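Local coordinates for phenylacetate-coenzyme A ligase (Bacteroides vulgatus, PDB 3LAX), which forms the small C-terminal alpha/beta domain of a ligase belonging to the AMP-binding enzyme family, at residues E69-L74 / L79-V84; I17-I22 / D44-E49; V50-L55 / G61-L66. All coordinates share one frame; numbering follows the deposited sequence. Where two conformers were deposited one is given.

Contact 1: E69-L74 / L79-V84; sequences EITRQL and LVTPRV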
# COMPACT_ATOMS: atom_id res chain seq x y z
N GLU A 69 -3.05 7.29 9.78
CA GLU A 69 -3.98 8.03 8.92
C GLU A 69 -4.11 7.39 7.54
O GLU A 69 -5.21 7.29 7.00
CB GLU A 69 -3.54 9.49 8.80
CG GLU A 69 -4.41 10.32 7.86
CD GLU A 69 -5.87 10.45 8.30
OE1 GLU A 69 -6.23 10.07 9.44
OE2 GLU A 69 -6.66 10.95 7.48
N ILE A 70 -3.00 6.94 6.98
CA ILE A 70 -3.05 6.25 5.68
C ILE A 70 -3.89 4.97 5.80
O ILE A 70 -4.73 4.67 4.94
CB ILE A 70 -1.62 5.90 5.17
CG1 ILE A 70 -0.84 7.19 4.88
CG2 ILE A 70 -1.70 5.02 3.92
CD1 ILE A 70 0.68 7.02 4.86
N THR A 71 -3.65 4.21 6.87
CA THR A 71 -4.38 2.96 7.08
C THR A 71 -5.89 3.22 7.16
O THR A 71 -6.69 2.51 6.53
CB THR A 71 -3.89 2.24 8.35
OG1 THR A 71 -2.48 2.02 8.25
CG2 THR A 71 -4.59 0.90 8.53
N ARG A 72 -6.27 4.23 7.92
CA ARG A 72 -7.66 4.62 8.10
C ARG A 72 -8.30 4.98 6.76
O ARG A 72 -9.38 4.49 6.41
CB ARG A 72 -7.70 5.84 9.03
CG ARG A 72 -9.03 6.18 9.66
CD ARG A 72 -8.79 6.99 10.94
NE ARG A 72 -7.52 7.72 10.91
CZ ARG A 72 -6.82 8.07 11.99
NH1 ARG A 72 -7.26 7.74 13.19
NH2 ARG A 72 -5.67 8.74 11.87
N GLN A 73 -7.64 5.84 6.00
CA GLN A 73 -8.18 6.28 4.71
C GLN A 73 -8.29 5.12 3.73
O GLN A 73 -9.29 5.02 2.99
CB GLN A 73 -7.35 7.40 4.10
CG GLN A 73 -7.53 8.74 4.80
CD GLN A 73 -6.93 9.87 4.01
OE1 GLN A 73 -6.85 9.81 2.78
NE2 GLN A 73 -6.48 10.91 4.70
N LEU A 74 -7.29 4.24 3.70
CA LEU A 74 -7.35 3.09 2.80
C LEU A 74 -8.49 2.14 3.18
O LEU A 74 -9.25 1.69 2.32
CB LEU A 74 -6.02 2.32 2.75
CG LEU A 74 -4.87 3.11 2.12
CD1 LEU A 74 -3.59 2.30 2.15
CD2 LEU A 74 -5.23 3.48 0.68
N LEU A 79 -12.27 -1.13 1.92
CA LEU A 79 -13.15 -1.96 2.75
C LEU A 79 -12.47 -3.19 3.34
O LEU A 79 -13.13 -4.14 3.77
CB LEU A 79 -14.43 -2.34 2.00
CG LEU A 79 -15.21 -1.19 1.37
CD1 LEU A 79 -16.49 -1.71 0.68
CD2 LEU A 79 -15.57 -0.15 2.40
N VAL A 80 -11.15 -3.19 3.31
CA VAL A 80 -10.38 -4.15 4.07
C VAL A 80 -9.20 -3.39 4.63
O VAL A 80 -8.82 -2.35 4.09
CB VAL A 80 -9.89 -5.34 3.23
CG1 VAL A 80 -11.08 -6.18 2.73
CG2 VAL A 80 -9.03 -4.86 2.08
N THR A 81 -8.66 -3.87 5.74
CA THR A 81 -7.55 -3.16 6.38
C THR A 81 -6.22 -3.67 5.86
O THR A 81 -5.87 -4.83 6.07
CB THR A 81 -7.60 -3.35 7.90
OG1 THR A 81 -8.85 -2.86 8.39
CG2 THR A 81 -6.47 -2.58 8.57
N PRO A 82 -5.46 -2.80 5.17
CA PRO A 82 -4.13 -3.24 4.74
C PRO A 82 -3.12 -3.00 5.85
O PRO A 82 -3.35 -2.19 6.75
CB PRO A 82 -3.83 -2.30 3.58
CG PRO A 82 -4.51 -1.01 3.99
CD PRO A 82 -5.74 -1.41 4.77
N ARG A 83 -2.01 -3.71 5.77
CA ARG A 83 -0.86 -3.37 6.61
C ARG A 83 -0.03 -2.34 5.87
O ARG A 83 0.52 -2.63 4.82
CB ARG A 83 -0.03 -4.61 6.93
CG ARG A 83 1.24 -4.30 7.70
CD ARG A 83 0.95 -3.50 8.96
NE ARG A 83 1.63 -4.04 10.13
CZ ARG A 83 2.93 -3.91 10.38
NH1 ARG A 83 3.71 -3.26 9.53
NH2 ARG A 83 3.45 -4.45 11.47
N VAL A 84 0.05 -1.13 6.41
CA VAL A 84 0.79 -0.06 5.76
C VAL A 84 2.21 0.04 6.33
O VAL A 84 2.39 0.10 7.55
CB VAL A 84 0.06 1.29 5.90
CG1 VAL A 84 0.90 2.44 5.32
CG2 VAL A 84 -1.34 1.21 5.24
O HOH W 1 -1.23 -0.36 8.90

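Contact 2: I17-I22 / D44-E49; sequences IQIETI and DEMTVE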
# COMPACT_ATOMS: atom_id res chain seq x y z
N ILE A 17 -6.00 1.28 -8.18
CA ILE A 17 -5.92 2.71 -8.45
C ILE A 17 -6.50 3.53 -7.28
O ILE A 17 -6.07 4.66 -7.03
CB ILE A 17 -6.57 3.09 -9.81
CG1 ILE A 17 -6.05 4.43 -10.30
CG2 ILE A 17 -8.10 3.06 -9.72
CD1 ILE A 17 -6.66 5.62 -9.60
N GLN A 18 -7.48 2.98 -6.56
CA GLN A 18 -8.10 3.56 -5.36
C GLN A 18 -7.04 3.88 -4.31
O GLN A 18 -7.07 4.89 -3.61
CB GLN A 18 -9.06 2.55 -4.71
CG GLN A 18 -10.31 2.13 -5.50
CD GLN A 18 -11.16 1.09 -4.75
OE1 GLN A 18 -12.01 1.44 -3.92
NE2 GLN A 18 -10.95 -0.18 -5.06
N ILE A 19 -6.13 2.93 -4.16
CA ILE A 19 -5.07 3.04 -3.16
C ILE A 19 -4.09 4.12 -3.60
O ILE A 19 -3.71 5.00 -2.81
CB ILE A 19 -4.36 1.68 -3.01
CG1 ILE A 19 -5.32 0.67 -2.35
CG2 ILE A 19 -3.07 1.82 -2.22
CD1 ILE A 19 -4.89 -0.78 -2.45
N GLU A 20 -3.68 4.06 -4.86
CA GLU A 20 -2.77 5.05 -5.43
C GLU A 20 -3.29 6.47 -5.23
O GLU A 20 -2.56 7.36 -4.81
CB GLU A 20 -2.60 4.78 -6.93
CG GLU A 20 -1.66 5.71 -7.64
CD GLU A 20 -1.53 5.34 -9.11
OE1 GLU A 20 -1.07 4.22 -9.42
OE2 GLU A 20 -1.93 6.16 -9.95
N THR A 21 -4.57 6.69 -5.55
CA THR A 21 -5.15 8.02 -5.45
C THR A 21 -5.06 8.59 -4.03
O THR A 21 -4.73 9.77 -3.83
CB THR A 21 -6.61 7.98 -5.91
OG1 THR A 21 -6.64 7.60 -7.28
CG2 THR A 21 -7.26 9.35 -5.75
N ILE A 22 -5.36 7.74 -3.05
CA ILE A 22 -5.27 8.15 -1.66
C ILE A 22 -3.83 8.48 -1.26
O ILE A 22 -3.58 9.52 -0.64
CB ILE A 22 -5.88 7.09 -0.73
CG1 ILE A 22 -7.41 7.20 -0.77
CG2 ILE A 22 -5.37 7.24 0.69
CD1 ILE A 22 -8.14 5.97 -0.29
N ASP A 44 -5.36 -14.59 3.69
CA ASP A 44 -4.66 -13.66 2.81
C ASP A 44 -4.47 -12.31 3.48
O ASP A 44 -5.34 -11.82 4.20
CB ASP A 44 -5.44 -13.47 1.52
CG ASP A 44 -5.48 -14.73 0.66
OD1 ASP A 44 -4.71 -15.68 0.96
OD2 ASP A 44 -6.27 -14.75 -0.30
N GLU A 45 -3.31 -11.71 3.23
CA GLU A 45 -2.99 -10.40 3.78
C GLU A 45 -2.56 -9.47 2.66
O GLU A 45 -1.95 -9.90 1.69
CB GLU A 45 -1.87 -10.52 4.81
CG GLU A 45 -2.31 -10.86 6.21
CD GLU A 45 -1.24 -10.53 7.24
OE1 GLU A 45 -0.23 -11.26 7.32
OE2 GLU A 45 -1.40 -9.52 7.96
N MSE A 46 -2.89 -8.19 2.81
CA MSE A 46 -2.39 -7.16 1.91
C MSE A 46 -1.44 -6.26 2.68
O MSE A 46 -1.79 -5.75 3.73
CB MSE A 46 -3.53 -6.30 1.35
CG MSE A 46 -3.04 -5.07 0.60
SE MSE A 46 -4.39 -3.83 -0.04
CE MSE A 46 -5.14 -4.97 -1.40
N THR A 47 -0.24 -6.06 2.13
CA THR A 47 0.69 -5.06 2.65
C THR A 47 0.80 -3.95 1.61
O THR A 47 0.90 -4.21 0.41
CB THR A 47 2.08 -5.66 2.91
OG1 THR A 47 1.97 -6.70 3.89
CG2 THR A 47 3.04 -4.59 3.43
N VAL A 48 0.75 -2.70 2.07
CA VAL A 48 0.98 -1.57 1.20
C VAL A 48 2.25 -0.86 1.68
O VAL A 48 2.24 -0.20 2.72
CB VAL A 48 -0.23 -0.60 1.18
CG1 VAL A 48 0.07 0.60 0.28
CG2 VAL A 48 -1.50 -1.33 0.71
N GLU A 49 3.32 -1.02 0.91
CA GLU A 49 4.56 -0.29 1.16
C GLU A 49 4.52 0.99 0.34
O GLU A 49 4.12 0.99 -0.82
CB GLU A 49 5.76 -1.11 0.73
CG GLU A 49 6.09 -2.27 1.64
CD GLU A 49 7.19 -3.14 1.09
OE1 GLU A 49 7.01 -3.74 0.01
OE2 GLU A 49 8.25 -3.24 1.75

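Contact 3: V50-L55 / G61-L66; sequences VELSQL and GRLQAL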
# COMPACT_ATOMS: atom_id res chain seq x y z
N VAL A 50 4.93 2.10 0.94
CA VAL A 50 5.01 3.35 0.20
C VAL A 50 6.24 4.11 0.63
O VAL A 50 6.58 4.17 1.81
CB VAL A 50 3.72 4.21 0.32
CG1 VAL A 50 3.37 4.47 1.77
CG2 VAL A 50 3.88 5.53 -0.45
N GLU A 51 6.92 4.68 -0.36
CA GLU A 51 8.12 5.45 -0.08
C GLU A 51 7.78 6.78 0.57
O GLU A 51 6.83 7.47 0.18
CB GLU A 51 8.91 5.71 -1.36
CG GLU A 51 9.53 4.48 -1.93
CD GLU A 51 10.50 4.77 -3.06
OE1 GLU A 51 10.75 5.96 -3.36
OE2 GLU A 51 11.03 3.81 -3.65
N LEU A 52 8.61 7.15 1.54
CA LEU A 52 8.54 8.48 2.10
C LEU A 52 9.09 9.48 1.11
O LEU A 52 9.97 9.15 0.29
CB LEU A 52 9.36 8.54 3.38
CG LEU A 52 8.79 7.72 4.54
CD1 LEU A 52 9.85 7.58 5.63
CD2 LEU A 52 7.53 8.36 5.09
N SER A 53 8.59 10.71 1.18
CA SER A 53 9.18 11.81 0.44
C SER A 53 10.57 12.09 1.01
O SER A 53 10.80 11.91 2.21
CB SER A 53 8.33 13.06 0.60
OG SER A 53 9.02 14.18 0.08
N GLN A 54 11.50 12.54 0.17
CA GLN A 54 12.82 12.91 0.69
C GLN A 54 12.70 14.10 1.63
O GLN A 54 13.63 14.37 2.38
CB GLN A 54 13.82 13.20 -0.43
CG GLN A 54 13.38 14.27 -1.40
CD GLN A 54 12.71 13.68 -2.62
OE1 GLN A 54 11.70 12.97 -2.51
NE2 GLN A 54 13.27 13.96 -3.80
N LEU A 55 11.57 14.79 1.60
CA LEU A 55 11.31 15.89 2.52
C LEU A 55 10.87 15.45 3.92
O LEU A 55 10.86 16.27 4.84
CB LEU A 55 10.27 16.85 1.94
CG LEU A 55 10.59 17.45 0.56
CD1 LEU A 55 9.55 18.49 0.17
CD2 LEU A 55 12.02 18.03 0.54
N GLY A 61 7.02 9.47 16.26
CA GLY A 61 5.64 9.76 16.64
C GLY A 61 4.84 10.22 15.43
O GLY A 61 3.71 9.77 15.20
N ARG A 62 5.43 11.12 14.66
CA ARG A 62 4.80 11.60 13.43
C ARG A 62 4.70 10.49 12.38
O ARG A 62 3.69 10.37 11.68
CB ARG A 62 5.59 12.79 12.88
CG ARG A 62 5.55 14.00 13.79
CD ARG A 62 4.13 14.54 13.93
NE ARG A 62 3.81 14.92 15.30
CZ ARG A 62 2.99 14.24 16.10
NH1 ARG A 62 2.40 13.14 15.67
NH2 ARG A 62 2.76 14.67 17.34
N LEU A 63 5.73 9.66 12.26
CA LEU A 63 5.70 8.56 11.30
C LEU A 63 4.54 7.62 11.64
O LEU A 63 3.79 7.17 10.74
CB LEU A 63 7.03 7.80 11.30
CG LEU A 63 7.25 6.85 10.12
CD1 LEU A 63 7.55 7.67 8.89
CD2 LEU A 63 8.40 5.91 10.42
N GLN A 64 4.38 7.32 12.93
CA GLN A 64 3.28 6.46 13.38
C GLN A 64 1.93 7.08 13.07
O GLN A 64 1.02 6.39 12.61
CB GLN A 64 3.35 6.24 14.89
CG GLN A 64 4.36 5.23 15.38
CD GLN A 64 4.31 5.08 16.89
OE1 GLN A 64 4.47 3.98 17.42
NE2 GLN A 64 4.06 6.18 17.58
N ALA A 65 1.77 8.37 13.33
CA ALA A 65 0.50 9.06 13.07
C ALA A 65 0.18 9.02 11.58
O ALA A 65 -0.97 8.78 11.19
CB ALA A 65 0.56 10.50 13.55
N LEU A 66 1.19 9.24 10.76
CA LEU A 66 1.04 9.19 9.31
C LEU A 66 0.60 7.79 8.88
O LEU A 66 -0.33 7.64 8.08
CB LEU A 66 2.37 9.57 8.64
CG LEU A 66 2.48 9.44 7.12
CD1 LEU A 66 1.42 10.28 6.40
CD2 LEU A 66 3.89 9.80 6.66

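Contact 1: E69-L74 / L79-V84
The hydroxyl of T71 is gripped from two directions, and one of its bonds leads across to V84. A water donates to T71 OG1 at 2.8 Å and accepts from V84 N at 2.9 Å, bridging the helix to the backbone of V84 near the start of strand 83-87; the same OG1 is also hydrogen-bonded to the carbonyl of T67, one turn back in the helix. With OG1 lying beside the backbone nitrogen (chi1 -57°), the T71 methyl is left to lean on the loop, where CG2 lies 3.8 Å from P82 O and meets the methyl of T81. V84 slides past T71 in the opposite sense, bringing its CG2 to 3.3 Å from T71 OG1, a close van der Waals contact. The rest of the contact is apolar. I70 CG2 touches V84 CG1 at 3.9 Å, the two side chains crossing near a right angle, and L74 CB rests 3.9 Å from P82 CG while L74 CD1 reaches V84 CG2. Helix 16-24 covers I70 and L74 from beyond, through L23, I19 and I22. No direct hydrogen bond joins the segments: aliphatic packing and one water-mediated link connect them at the helix-to-strand return of a beta-alpha-beta unit.

Contact 2: I17-I22 / D44-E49
An extended chi2 in both I19 (166°) and M46 brings their ends together, tip to tip. In I19, CG1 lies beside the backbone nitrogen and the chain runs on from there, sending CD1 away from helix 16-24 toward the sheet. M46, a selenomethionine in the model, has CG anti to its backbone N (chi1 170°), which carries the selenium well off strand 43-52; the bend at chi3 (-69°) leaves SE the nearest atom to I19 CD1, with the terminal methyl close behind. I19 CD1 and M46 SE are 3.9 Å apart. The other branch of I19 serves the next inward-facing position of the strand: I19 CG2 lies 4.2 Å from V48 CG1, the two side chains meeting at a slant. One isoleucine thus spans two alternate strand residues, each through a different methyl, while the backbones remain far apart, with 8.8 Å between the CA atoms of I19 and V48. I35 of strand 32-40 and I78 of helix 60-78 also pack on I19, and P82 touches both M46 and V48. Helix 16-24 is thereby set on the mixed four-stranded sheet, in the alpha/beta core of the domain. The contact buries 109 Å² and is wholly apolar across the segments. Dispersion and the exclusion of water therefore hold helix and sheet here, without a directional bond to fix their spacing.

Contact 3: V50-L55 / G61-L66
In the beta-alpha-beta unit made by strand 43-52, helix 60-78 and strand 83-87, the end of the first strand packs against the first turns of the helix through L52, L63 and L66. L52 supplies both of its methyls: CD2 lies 3.9 Å and CD1 4.0 Å from L63 CD1, so that this single methyl of L63 sits against the fork of the opposing leucine. The two side chains cross at roughly a right angle. L63 does not aim straight at the strand; chi1 of -166° places its CG opposite the backbone nitrogen, and chi2 near 74° then swings CD1 toward L52, in the modelled conformer of two deposited. One helical turn further on, L66 adds a looser touch, its CD2 standing 4.2 Å from L52 CD2. L86 of strand 83-87 packs on both helix leucines, and F56 in the connecting loop also touches L63.

Just beyond L52 the chain leaves the sheet. The hydroxyl of S53 accepts from the backbone of L55, with L55 N to S53 OG at 3.0 Å and an N-H...O angle of 161°, an ST turn that shapes the start of the connection to the helix. On the strand residue before L52, the carboxylate of E51 is engaged elsewhere: it forms a salt bridge with K94 and accepts from the backbone nitrogens of G90 and L92.

Only 95 Å² is buried between the segments, and the CA atoms of L52 and L63 remain 9.6 Å apart. Hydrophobic contact between leucine ends therefore spans the gap; the polar bonds lie within the turn at S53 or lead away from E51, and no hydrogen bond joins the two segments.

How the contacts relate
Contact 2 lies nearest the middle of the chain and is fully buried; contact 1, partly buried, has its centre about 8 Å from the centre of the chain, and contact 3, also partly buried, about 13 Å. Contacts 1 and 3 both use helix 60-78, at successive portions, and dock it on neighbouring parallel strands of one sheet, whereas contact 2 sets helix 16-24 on the same strand that contact 3 continues. Contacts 1 and 2 meet directly, because R83 pairs by probable backbone hydrogen bonds with M46 and V48. Their chemistry differs accordingly: contacts 2 and 3 are purely apolar across their segments, while contact 1 adds a water that bridges T71 and V84.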